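Local coordinates for protein alcohol dehydrogenase (Escherichia coli, PDB 5VM2) that is of unknown substrate specificity but probably acts as an NAD(H)- or NADP(H)-dependent oxidoreductase of the zinc-containing alcohol dehydrogenase family, at residues S4-L8 / E60-G64; P153-G157 / C179-T184; V166-I172 / C188-A193. All coordinates share one frame; numbering follows the deposited sequence. Where two conformers were deposited one is given.

Contact 1: residues S4-L8 / E60-G64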
ATOM      1  N   SER A   4     -21.972 -11.940  -0.461  1.00 58.48           N
ATOM      2  CA  SER A   4     -21.091 -12.962  -1.003  1.00 56.40           C
ATOM      3  C   SER A   4     -19.656 -12.527  -0.747  1.00 51.85           C
ATOM      4  O   SER A   4     -19.389 -11.363  -0.439  1.00 49.50           O
ATOM      5  CB  SER A   4     -21.332 -13.192  -2.501  1.00 57.48           C
ATOM      6  OG  SER A   4     -20.761 -12.154  -3.281  1.00 56.40           O
ATOM      7  N   LYS A   5     -18.732 -13.479  -0.850  1.00 52.08           N
ATOM      8  CA  LYS A   5     -17.314 -13.178  -0.725  1.00 50.35           C
ATOM      9  C   LYS A   5     -16.538 -13.962  -1.767  1.00 49.18           C
ATOM     10  O   LYS A   5     -16.918 -15.075  -2.140  1.00 52.60           O
ATOM     11  CB  LYS A   5     -16.740 -13.519   0.664  1.00 53.64           C
ATOM     12  CG  LYS A   5     -17.694 -13.401   1.829  1.00 57.88           C
ATOM     13  CD  LYS A   5     -17.097 -14.006   3.102  1.00 60.45           C
ATOM     14  CE  LYS A   5     -17.084 -15.528   3.066  1.00 63.88           C
ATOM     15  NZ  LYS A   5     -16.718 -16.130   4.384  1.00 65.54           N
ATOM     16  N   ALA A   6     -15.439 -13.372  -2.223  1.00 45.90           N
ATOM     17  CA  ALA A   6     -14.469 -14.067  -3.058  1.00 46.78           C
ATOM     18  C   ALA A   6     -13.467 -14.772  -2.151  1.00 46.96           C
ATOM     19  O   ALA A   6     -12.828 -14.134  -1.307  1.00 45.55           O
ATOM     20  CB  ALA A   6     -13.759 -13.096  -3.997  1.00 45.59           C
ATOM     21  N   ILE A   7     -13.330 -16.082  -2.327  1.00 49.22           N
ATOM     22  CA  ILE A   7     -12.516 -16.917  -1.456  1.00 49.91           C
ATOM     23  C   ILE A   7     -11.411 -17.557  -2.283  1.00 49.33           C
ATOM     24  O   ILE A   7     -11.627 -17.929  -3.442  1.00 49.62           O
ATOM     25  CB  ILE A   7     -13.377 -17.991  -0.753  1.00 56.65           C
ATOM     26  CG1 ILE A   7     -14.069 -17.403   0.473  1.00 58.34           C
ATOM     27  CG2 ILE A   7     -12.560 -19.209  -0.361  1.00 60.96           C
ATOM     28  CD1 ILE A   7     -14.864 -16.185   0.163  1.00 58.00           C
ATOM     29  N   LEU A   8     -10.224 -17.671  -1.691  1.00 50.44           N
ATOM     30  CA  LEU A   8      -9.146 -18.475  -2.264  1.00 53.22           C
ATOM     31  C   LEU A   8      -9.429 -19.935  -1.929  1.00 53.78           C
ATOM     32  O   LEU A   8      -9.042 -20.446  -0.876  1.00 54.14           O
ATOM     33  CB  LEU A   8      -7.789 -18.026  -1.735  1.00 56.40           C
ATOM     34  CG  LEU A   8      -6.585 -18.781  -2.301  1.00 59.56           C
ATOM     35  CD1 LEU A   8      -6.273 -18.323  -3.720  1.00 57.09           C
ATOM     36  CD2 LEU A   8      -5.374 -18.612  -1.397  1.00 61.48           C
ATOM     37  N   GLU A  60     -12.573 -20.469   5.138  1.00 63.96           N
ATOM     38  CA  GLU A  60     -12.852 -19.671   3.950  1.00 59.94           C
ATOM     39  C   GLU A  60     -11.884 -18.493   3.926  1.00 57.42           C
ATOM     40  O   GLU A  60     -12.018 -17.550   4.711  1.00 56.04           O
ATOM     41  CB  GLU A  60     -14.309 -19.218   3.945  1.00 58.09           C
ATOM     42  CG  GLU A  60     -15.291 -20.385   3.850  1.00 60.91           C
ATOM     43  CD  GLU A  60     -16.742 -19.963   3.992  1.00 62.06           C
ATOM     44  OE1 GLU A  60     -17.000 -18.768   4.246  1.00 60.70           O
ATOM     45  OE2 GLU A  60     -17.628 -20.832   3.849  1.00 65.43           O
ATOM     46  N   ILE A  61     -10.906 -18.554   3.028  1.00 57.11           N
ATOM     47  CA  ILE A  61      -9.791 -17.613   3.012  1.00 54.46           C
ATOM     48  C   ILE A  61     -10.166 -16.426   2.134  1.00 51.74           C
ATOM     49  O   ILE A  61     -10.184 -16.531   0.905  1.00 51.18           O
ATOM     50  CB  ILE A  61      -8.506 -18.285   2.516  1.00 55.10           C
ATOM     51  CG1 ILE A  61      -8.132 -19.454   3.430  1.00 57.23           C
ATOM     52  CG2 ILE A  61      -7.372 -17.280   2.437  1.00 53.23           C
ATOM     53  CD1 ILE A  61      -7.009 -20.308   2.891  1.00 58.09           C
ATOM     54  N   GLY A  62     -10.458 -15.290   2.765  1.00 49.75           N
ATOM     55  CA  GLY A  62     -10.740 -14.081   2.022  1.00 46.42           C
ATOM     56  C   GLY A  62      -9.475 -13.365   1.576  1.00 45.42           C
ATOM     57  O   GLY A  62      -8.368 -13.631   2.045  1.00 46.21           O
ATOM     58  N   LEU A  63      -9.653 -12.437   0.639  1.00 43.92           N
ATOM     59  CA  LEU A  63      -8.544 -11.656   0.114  1.00 42.44           C
ATOM     60  C   LEU A  63      -8.989 -10.217  -0.089  1.00 40.20           C
ATOM     61  O   LEU A  63     -10.175  -9.938  -0.294  1.00 38.68           O
ATOM     62  CB  LEU A  63      -8.014 -12.229  -1.208  1.00 43.73           C
ATOM     63  CG  LEU A  63      -7.181 -13.508  -1.117  1.00 47.87           C
ATOM     64  CD1 LEU A  63      -6.731 -13.940  -2.502  1.00 50.33           C
ATOM     65  CD2 LEU A  63      -5.984 -13.312  -0.197  1.00 49.03           C
ATOM     66  N   GLY A  64      -8.020  -9.307  -0.023  1.00 39.03           N
ATOM     67  CA  GLY A  64      -8.289  -7.896  -0.195  1.00 37.25           C
ATOM     68  C   GLY A  64      -8.188  -7.112   1.095  1.00 37.59           C
ATOM     69  O   GLY A  64      -8.726  -7.526   2.128  1.00 37.73           O
TER
HETATM   70  O   HOH W   1     -13.794 -15.426   4.477  0.56 28.69           O
HETATM   71  O   HOH W   2     -12.986 -12.272   0.450  1.00 45.60           O
HETATM   72  O   HOH W   3     -10.646 -20.985   1.343  1.00 56.14           O
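Glu60, on the loop that crosses strand 3-10, reaches out to Lys5. At its root, Glu60 CB has two neighbours at 3.9 Å, Ile7 CG1 and Lys5 NZ. CG carries the chain on in extended form, and Glu60 CD comes to 3.9 Å from Lys5 NZ. At the tip Lys5 NZ meets Glu60 OE1 at 2.7 Å in a hydrogen-bonded salt bridge, nearly in line with the C-O bond. The two side chains cross at about a right angle, and the bend of Lys5 at chi3 (-74°) turns its ammonium to the carboxylate. A water joins the same NZ to Glu60 O.

Deeper in, Leu8 N donates to Ile61 O at 2.8 Å, almost straight at 165°. Ile7 CA adds a CA-H...O contact to that oxygen at 3.3 Å. A water links Leu8 O to Ile61 N, and Leu8 CB rests against Ile61 CG2 and Leu63 CD1. The contact thus fastens the N-terminal hairpin of strands 3-10 and 13-19 onto loop 60-64 of the GroES-like domain of this family. The chemistry implies a polar fastening at the more open end and a direct backbone bond amid aliphatic packing at the buried end.

Contact 2: residues P153-G157 / C179-T184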
ATOM      1  N   PRO A 153      -2.586   2.233  -0.180  1.00 25.60           N
ATOM      2  CA  PRO A 153      -1.198   2.223  -0.660  1.00 24.16           C
ATOM      3  C   PRO A 153      -0.559   3.599  -0.640  1.00 27.19           C
ATOM      4  O   PRO A 153       0.653   3.703  -0.411  1.00 28.27           O
ATOM      5  CB  PRO A 153      -1.313   1.668  -2.088  1.00 23.37           C
ATOM      6  CG  PRO A 153      -2.724   1.976  -2.503  1.00 25.29           C
ATOM      7  CD  PRO A 153      -3.530   1.831  -1.244  1.00 27.34           C
ATOM      8  N   ALA A 154      -1.334   4.665  -0.859  1.00 26.64           N
ATOM      9  CA  ALA A 154      -0.775   6.007  -0.721  1.00 27.38           C
ATOM     10  C   ALA A 154      -0.301   6.253   0.708  1.00 27.05           C
ATOM     11  O   ALA A 154       0.730   6.899   0.927  1.00 28.50           O
ATOM     12  CB  ALA A 154      -1.808   7.054  -1.135  1.00 27.23           C
ATOM     13  N   ALA A 155      -1.041   5.734   1.689  1.00 26.17           N
ATOM     14  CA  ALA A 155      -0.626   5.855   3.082  1.00 24.66           C
ATOM     15  C   ALA A 155       0.686   5.131   3.345  1.00 27.14           C
ATOM     16  O   ALA A 155       1.475   5.566   4.194  1.00 30.14           O
ATOM     17  CB  ALA A 155      -1.724   5.315   4.001  1.00 23.73           C
ATOM     18  N   VAL A 156       0.927   4.018   2.646  1.00 26.86           N
ATOM     19  CA  VAL A 156       2.204   3.315   2.753  1.00 26.93           C
ATOM     20  C   VAL A 156       3.354   4.233   2.351  1.00 28.53           C
ATOM     21  O   VAL A 156       4.374   4.326   3.048  1.00 25.22           O
ATOM     22  CB  VAL A 156       2.185   2.039   1.893  1.00 28.09           C
ATOM     23  CG1 VAL A 156       3.572   1.415   1.832  1.00 29.73           C
ATOM     24  CG2 VAL A 156       1.158   1.045   2.431  1.00 29.43           C
ATOM     25  N   GLY A 157       3.216   4.906   1.204  1.00 26.97           N
ATOM     26  CA  GLY A 157       4.265   5.815   0.770  1.00 25.47           C
ATOM     27  C   GLY A 157       4.361   7.043   1.652  1.00 26.22           C
ATOM     28  O   GLY A 157       5.454   7.559   1.897  1.00 26.90           O
ATOM     29  N   CYS A 179       3.587   0.487  -7.881  1.00 30.16           N
ATOM     30  CA  CYS A 179       2.589   1.232  -7.116  1.00 31.26           C
ATOM     31  C   CYS A 179       3.206   1.923  -5.901  1.00 29.73           C
ATOM     32  O   CYS A 179       3.074   3.140  -5.731  1.00 29.67           O
ATOM     33  CB  CYS A 179       1.454   0.305  -6.682  1.00 32.26           C
ATOM     34  SG  CYS A 179       0.241   1.139  -5.629  1.00 34.62           S
ATOM     35  N   ILE A 180       3.918   1.168  -5.063  1.00 29.81           N
ATOM     36  CA  ILE A 180       4.445   1.739  -3.828  1.00 31.35           C
ATOM     37  C   ILE A 180       5.540   2.766  -4.108  1.00 27.83           C
ATOM     38  O   ILE A 180       5.669   3.759  -3.379  1.00 26.31           O
ATOM     39  CB  ILE A 180       4.943   0.619  -2.898  1.00 34.03           C
ATOM     40  CG1 ILE A 180       3.813  -0.379  -2.626  1.00 34.87           C
ATOM     41  CG2 ILE A 180       5.441   1.210  -1.603  1.00 32.68           C
ATOM     42  CD1 ILE A 180       2.606   0.240  -1.940  1.00 34.29           C
ATOM     43  N   GLY A 181       6.337   2.560  -5.160  1.00 25.39           N
ATOM     44  CA  GLY A 181       7.344   3.550  -5.510  1.00 24.39           C
ATOM     45  C   GLY A 181       6.735   4.858  -5.983  1.00 25.90           C
ATOM     46  O   GLY A 181       7.245   5.940  -5.677  1.00 27.32           O
ATOM     47  N   LEU A 182       5.635   4.775  -6.733  1.00 26.35           N
ATOM     48  CA  LEU A 182       4.946   5.977  -7.185  1.00 23.06           C
ATOM     49  C   LEU A 182       4.237   6.672  -6.031  1.00 23.74           C
ATOM     50  O   LEU A 182       4.210   7.909  -5.969  1.00 24.86           O
ATOM     51  CB  LEU A 182       3.964   5.616  -8.301  1.00 24.62           C
ATOM     52  CG  LEU A 182       4.668   5.049  -9.536  1.00 26.36           C
ATOM     53  CD1 LEU A 182       3.665   4.586 -10.574  1.00 31.21           C
ATOM     54  CD2 LEU A 182       5.617   6.088 -10.119  1.00 28.73           C
ATOM     55  N   MET A 183       3.663   5.899  -5.103  1.00 25.17           N
ATOM     56  CA  MET A 183       3.103   6.490  -3.889  1.00 23.60           C
ATOM     57  C   MET A 183       4.176   7.206  -3.080  1.00 25.26           C
ATOM     58  O   MET A 183       3.946   8.309  -2.572  1.00 24.89           O
ATOM     59  CB  MET A 183       2.431   5.422  -3.028  1.00 21.91           C
ATOM     60  CG  MET A 183       1.206   4.769  -3.652  1.00 25.14           C
ATOM     61  SD  MET A 183       0.014   5.957  -4.279  1.00 27.67           S
ATOM     62  CE  MET A 183      -1.402   4.899  -4.600  1.00 27.21           C
ATOM     63  N   THR A 184       5.348   6.579  -2.935  1.00 24.18           N
ATOM     64  CA  THR A 184       6.442   7.201  -2.193  1.00 24.62           C
ATOM     65  C   THR A 184       6.912   8.480  -2.879  1.00 24.41           C
ATOM     66  O   THR A 184       7.179   9.488  -2.214  1.00 25.62           O
ATOM     67  CB  THR A 184       7.597   6.209  -2.039  1.00 26.19           C
ATOM     68  OG1 THR A 184       7.113   5.002  -1.432  1.00 27.26           O
ATOM     69  CG2 THR A 184       8.704   6.801  -1.169  1.00 26.47           C
TER
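Helix 179-190 is the first helix of the Rossmann-type nucleotide-binding fold, and its Gly181 fits the last glycine of a GxGxxG turn, consistent with NAD(H) or NADP(H) binding. Here it packs on helix 145-163, the helix that leads toward the first strand of that fold. The short axes approach to 7.7 Å and cross at -59°. Close approach is possible because Gly157 faces Met183 and Thr184 with a bare CA: Gly157 CA lies 3.7 Å from Thr184 OG1.

Met183 fills the other end of the interface. Its CG sits 3.5 Å from Pro153 O, and a bend at chi2 (-50°) lays the thioether along helix 145-163, side by side with Pro153. The sulfur then rests against Ala154, with Met183 SD 3.6 Å from Ala154 CA, while the terminal methyl, Met183 CE, lies 3.8 Å from Pro153 CG. On the flank, Cys179 SG touches Pro153 CB. Val156 and Ile180 cross at about a right angle, Val156 CG1 meeting Ile180 CG2 at 3.9 Å; both of these side chains also touch Val267 of strand 262-267.

Pro153 directly follows Glu152, which binds the magnesium ion together with His65 and Glu66, and the nearest atom of the Pro153 side chain is about 4 Å from that ion. The packing therefore joins a metal-site helix to the nucleotide-binding fold. No hydrogen bond passes between 153-157 and 179-184. Thr184 turns its hydroxyl back into its own helix: OG1 donates to Ile180 O at 2.7 Å, from the face of the carbonyl plane opposite to that used by Thr184 N.

Contact 3: residues V166-I172 / C188-A193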
ATOM      1  N   VAL A 166      11.532  13.410   5.078  1.00 30.98           N
ATOM      2  CA  VAL A 166      11.716  14.093   3.805  1.00 28.36           C
ATOM      3  C   VAL A 166      11.456  15.581   3.990  1.00 30.51           C
ATOM      4  O   VAL A 166      10.497  15.990   4.659  1.00 31.64           O
ATOM      5  CB  VAL A 166      10.794  13.487   2.733  1.00 26.19           C
ATOM      6  CG1 VAL A 166      10.814  14.343   1.461  1.00 26.96           C
ATOM      7  CG2 VAL A 166      11.214  12.060   2.426  1.00 24.72           C
ATOM      8  N   LYS A 167      12.318  16.397   3.395  1.00 28.80           N
ATOM      9  CA  LYS A 167      12.259  17.842   3.544  0.56 31.30           C
ATOM     10  C   LYS A 167      12.863  18.469   2.297  1.00 31.48           C
ATOM     11  O   LYS A 167      13.609  17.808   1.567  1.00 30.74           O
ATOM     12  CB  LYS A 167      13.022  18.307   4.795  0.56 33.42           C
ATOM     13  CG  LYS A 167      12.287  18.093   6.113  0.56 34.57           C
ATOM     14  CD  LYS A 167      11.388  19.269   6.452  0.56 36.41           C
ATOM     15  CE  LYS A 167      10.495  18.964   7.646  0.56 38.34           C
ATOM     16  NZ  LYS A 167       9.363  18.071   7.281  0.56 38.43           N
ATOM     17  N   PRO A 168      12.551  19.738   2.023  1.00 29.72           N
ATOM     18  CA  PRO A 168      13.289  20.446   0.968  1.00 31.37           C
ATOM     19  C   PRO A 168      14.778  20.390   1.274  1.00 32.38           C
ATOM     20  O   PRO A 168      15.188  20.394   2.437  1.00 29.33           O
ATOM     21  CB  PRO A 168      12.750  21.879   1.046  1.00 33.11           C
ATOM     22  CG  PRO A 168      11.443  21.776   1.748  1.00 33.76           C
ATOM     23  CD  PRO A 168      11.523  20.588   2.653  1.00 31.46           C
ATOM     24  N   GLY A 169      15.589  20.293   0.223  1.00 30.79           N
ATOM     25  CA  GLY A 169      17.023  20.211   0.371  1.00 32.60           C
ATOM     26  C   GLY A 169      17.570  18.810   0.539  1.00 35.54           C
ATOM     27  O   GLY A 169      18.796  18.648   0.640  1.00 38.85           O
ATOM     28  N   LYS A 170      16.712  17.797   0.585  1.00 32.58           N
ATOM     29  CA  LYS A 170      17.144  16.408   0.653  1.00 32.20           C
ATOM     30  C   LYS A 170      16.981  15.776  -0.723  1.00 32.45           C
ATOM     31  O   LYS A 170      15.874  15.751  -1.273  1.00 33.37           O
ATOM     32  CB  LYS A 170      16.351  15.639   1.708  1.00 31.47           C
ATOM     33  CG  LYS A 170      16.612  16.168   3.109  1.00 35.34           C
ATOM     34  CD  LYS A 170      16.053  15.273   4.195  1.00 34.81           C
ATOM     35  CE  LYS A 170      16.626  15.679   5.553  1.00 33.95           C
ATOM     36  NZ  LYS A 170      15.911  15.040   6.693  1.00 31.80           N
ATOM     37  N   LYS A 171      18.087  15.300  -1.288  1.00 31.46           N
ATOM     38  CA  LYS A 171      18.044  14.634  -2.581  1.00 32.46           C
ATOM     39  C   LYS A 171      17.613  13.193  -2.370  1.00 28.89           C
ATOM     40  O   LYS A 171      18.144  12.507  -1.494  1.00 26.81           O
ATOM     41  CB  LYS A 171      19.405  14.685  -3.270  1.00 35.88           C
ATOM     42  CG  LYS A 171      19.871  16.082  -3.606  1.00 40.93           C
ATOM     43  CD  LYS A 171      21.090  16.047  -4.511  1.00 46.03           C
ATOM     44  CE  LYS A 171      20.746  15.471  -5.871  1.00 48.80           C
ATOM     45  NZ  LYS A 171      19.942  16.413  -6.700  1.00 50.48           N
ATOM     46  N   ILE A 172      16.665  12.732  -3.181  1.00 28.04           N
ATOM     47  CA  ILE A 172      15.990  11.462  -2.943  1.00 28.04           C
ATOM     48  C   ILE A 172      16.130  10.569  -4.170  1.00 28.77           C
ATOM     49  O   ILE A 172      16.006  11.029  -5.312  1.00 24.52           O
ATOM     50  CB  ILE A 172      14.510  11.697  -2.580  1.00 30.43           C
ATOM     51  CG1 ILE A 172      14.432  12.450  -1.246  1.00 33.33           C
ATOM     52  CG2 ILE A 172      13.739  10.382  -2.496  1.00 28.72           C
ATOM     53  CD1 ILE A 172      13.057  12.541  -0.675  1.00 37.68           C
ATOM     54  N   CYS A 188       6.949  12.072  -1.180  1.00 28.48           N
ATOM     55  CA  CYS A 188       8.139  12.916  -1.096  1.00 28.89           C
ATOM     56  C   CYS A 188       7.864  14.311  -1.645  1.00 29.59           C
ATOM     57  O   CYS A 188       8.341  15.308  -1.090  1.00 29.05           O
ATOM     58  CB  CYS A 188       9.307  12.268  -1.838  1.00 27.65           C
ATOM     59  SG  CYS A 188       9.946  10.781  -1.033  1.00 27.74           S
ATOM     60  N   LYS A 189       7.089  14.400  -2.729  1.00 29.98           N
ATOM     61  CA  LYS A 189       6.722  15.710  -3.263  1.00 29.24           C
ATOM     62  C   LYS A 189       5.888  16.499  -2.263  1.00 27.83           C
ATOM     63  O   LYS A 189       6.103  17.704  -2.071  1.00 28.28           O
ATOM     64  CB  LYS A 189       5.947  15.549  -4.571  1.00 33.49           C
ATOM     65  CG  LYS A 189       6.749  14.960  -5.713  1.00 40.23           C
ATOM     66  CD  LYS A 189       6.460  15.697  -7.015  1.00 48.23           C
ATOM     67  CE  LYS A 189       5.043  15.431  -7.501  1.00 51.61           C
ATOM     68  NZ  LYS A 189       4.417  16.635  -8.122  1.00 55.94           N
ATOM     69  N   CYS A 190       4.927  15.841  -1.613  1.00 26.79           N
ATOM     70  CA  CYS A 190       4.074  16.532  -0.653  1.00 27.63           C
ATOM     71  C   CYS A 190       4.870  17.038   0.540  1.00 26.98           C
ATOM     72  O   CYS A 190       4.482  18.031   1.161  1.00 29.44           O
ATOM     73  CB  CYS A 190       2.955  15.605  -0.186  1.00 30.72           C
ATOM     74  SG  CYS A 190       1.729  15.272  -1.468  1.00 35.31           S
ATOM     75  N   LEU A 191       5.975  16.378   0.875  1.00 28.36           N
ATOM     76  CA  LEU A 191       6.841  16.815   1.963  1.00 28.95           C
ATOM     77  C   LEU A 191       7.901  17.812   1.506  1.00 26.07           C
ATOM     78  O   LEU A 191       8.779  18.173   2.297  1.00 29.07           O
ATOM     79  CB  LEU A 191       7.501  15.605   2.631  1.00 30.16           C
ATOM     80  CG  LEU A 191       6.706  14.997   3.790  1.00 31.52           C
ATOM     81  CD1 LEU A 191       5.489  14.233   3.279  1.00 30.74           C
ATOM     82  CD2 LEU A 191       7.590  14.091   4.624  1.00 35.33           C
ATOM     83  N   GLY A 192       7.839  18.267   0.258  1.00 26.06           N
ATOM     84  CA  GLY A 192       8.641  19.391  -0.188  1.00 27.86           C
ATOM     85  C   GLY A 192       9.948  19.054  -0.872  1.00 29.35           C
ATOM     86  O   GLY A 192      10.675  19.977  -1.256  1.00 32.85           O
ATOM     87  N   ALA A 193      10.278  17.775  -1.033  1.00 27.11           N
ATOM     88  CA  ALA A 193      11.499  17.426  -1.750  1.00 29.24           C
ATOM     89  C   ALA A 193      11.389  17.876  -3.201  1.00 29.59           C
ATOM     90  O   ALA A 193      10.332  17.754  -3.824  1.00 28.49           O
ATOM     91  CB  ALA A 193      11.750  15.919  -1.678  1.00 27.70           C
TER
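The puckered ring of Pro168 carries the carbonyl oxygen of Gly192 over one face, with Gly192 O 3.5 Å from Pro168 CA and 3.6 Å from Pro168 CG; the opposite face is turned away from 188-193. Leu191 O approaches Pro168 CD obliquely, from the same side of the ring as Gly192 O. The peptide carbonyl of Val166 is met by Leu191, whose CD2 comes to 3.5 Å from Val166 O.

Further in the contact is apolar. Val166 has CG1 anti to its backbone N (chi1 171°), which sends this methyl onto Ala193 CB at 3.6 Å, while its CG2 lies against Cys188 SG. Ile172 arrives from the strand: its CD1 touches Cys188 SG at 3.6 Å and Ala193 CB at 3.8 Å, so that Ala193 CB rests against both branched side chains, which come to it from the same side.

Both backbones turn here. Helix 179-190 ends in a Schellman motif, with Gly192 at positive phi, Ala193 N bonded to Cys188 O and Gly192 N to Lys189 O; Lys167 to Lys170 form a type II turn. No hydrogen bond connects the two segments. Together they lie at one end of the beta-alpha-beta unit of strand 171-175, helix 179-190 and strand 195-200, where Phe242 of strand 238-243 and Ile196 touch Ile172 and Cys188, and helix 145-163 contributes Ala161 against Val166 and Met158 against Leu191.

From the N terminus, strand 3-10 comes first, and contact 1 closes a loop of 51 residues, with strands 13-19 and 28-37 and helix 41-48, before the others open. Contact 2 then starts on helix 145-163, but before it closes on helix 179-190 the chain passes through 166-172, where contact 3 opens; contact 3 closes only at 188-193. The two therefore cross, sharing helix 179-190, one near its start and the other at its end. Contacts 1 and 3 lie on opposite sides of the chain's centre. Contact 1 ties the N-terminal hairpin to the loop before strand 67-74; contact 2 fastens helix 145-163 to helix 179-190, and contact 3 adds strand 171-175, inside the parallel sheet, with its preceding turn.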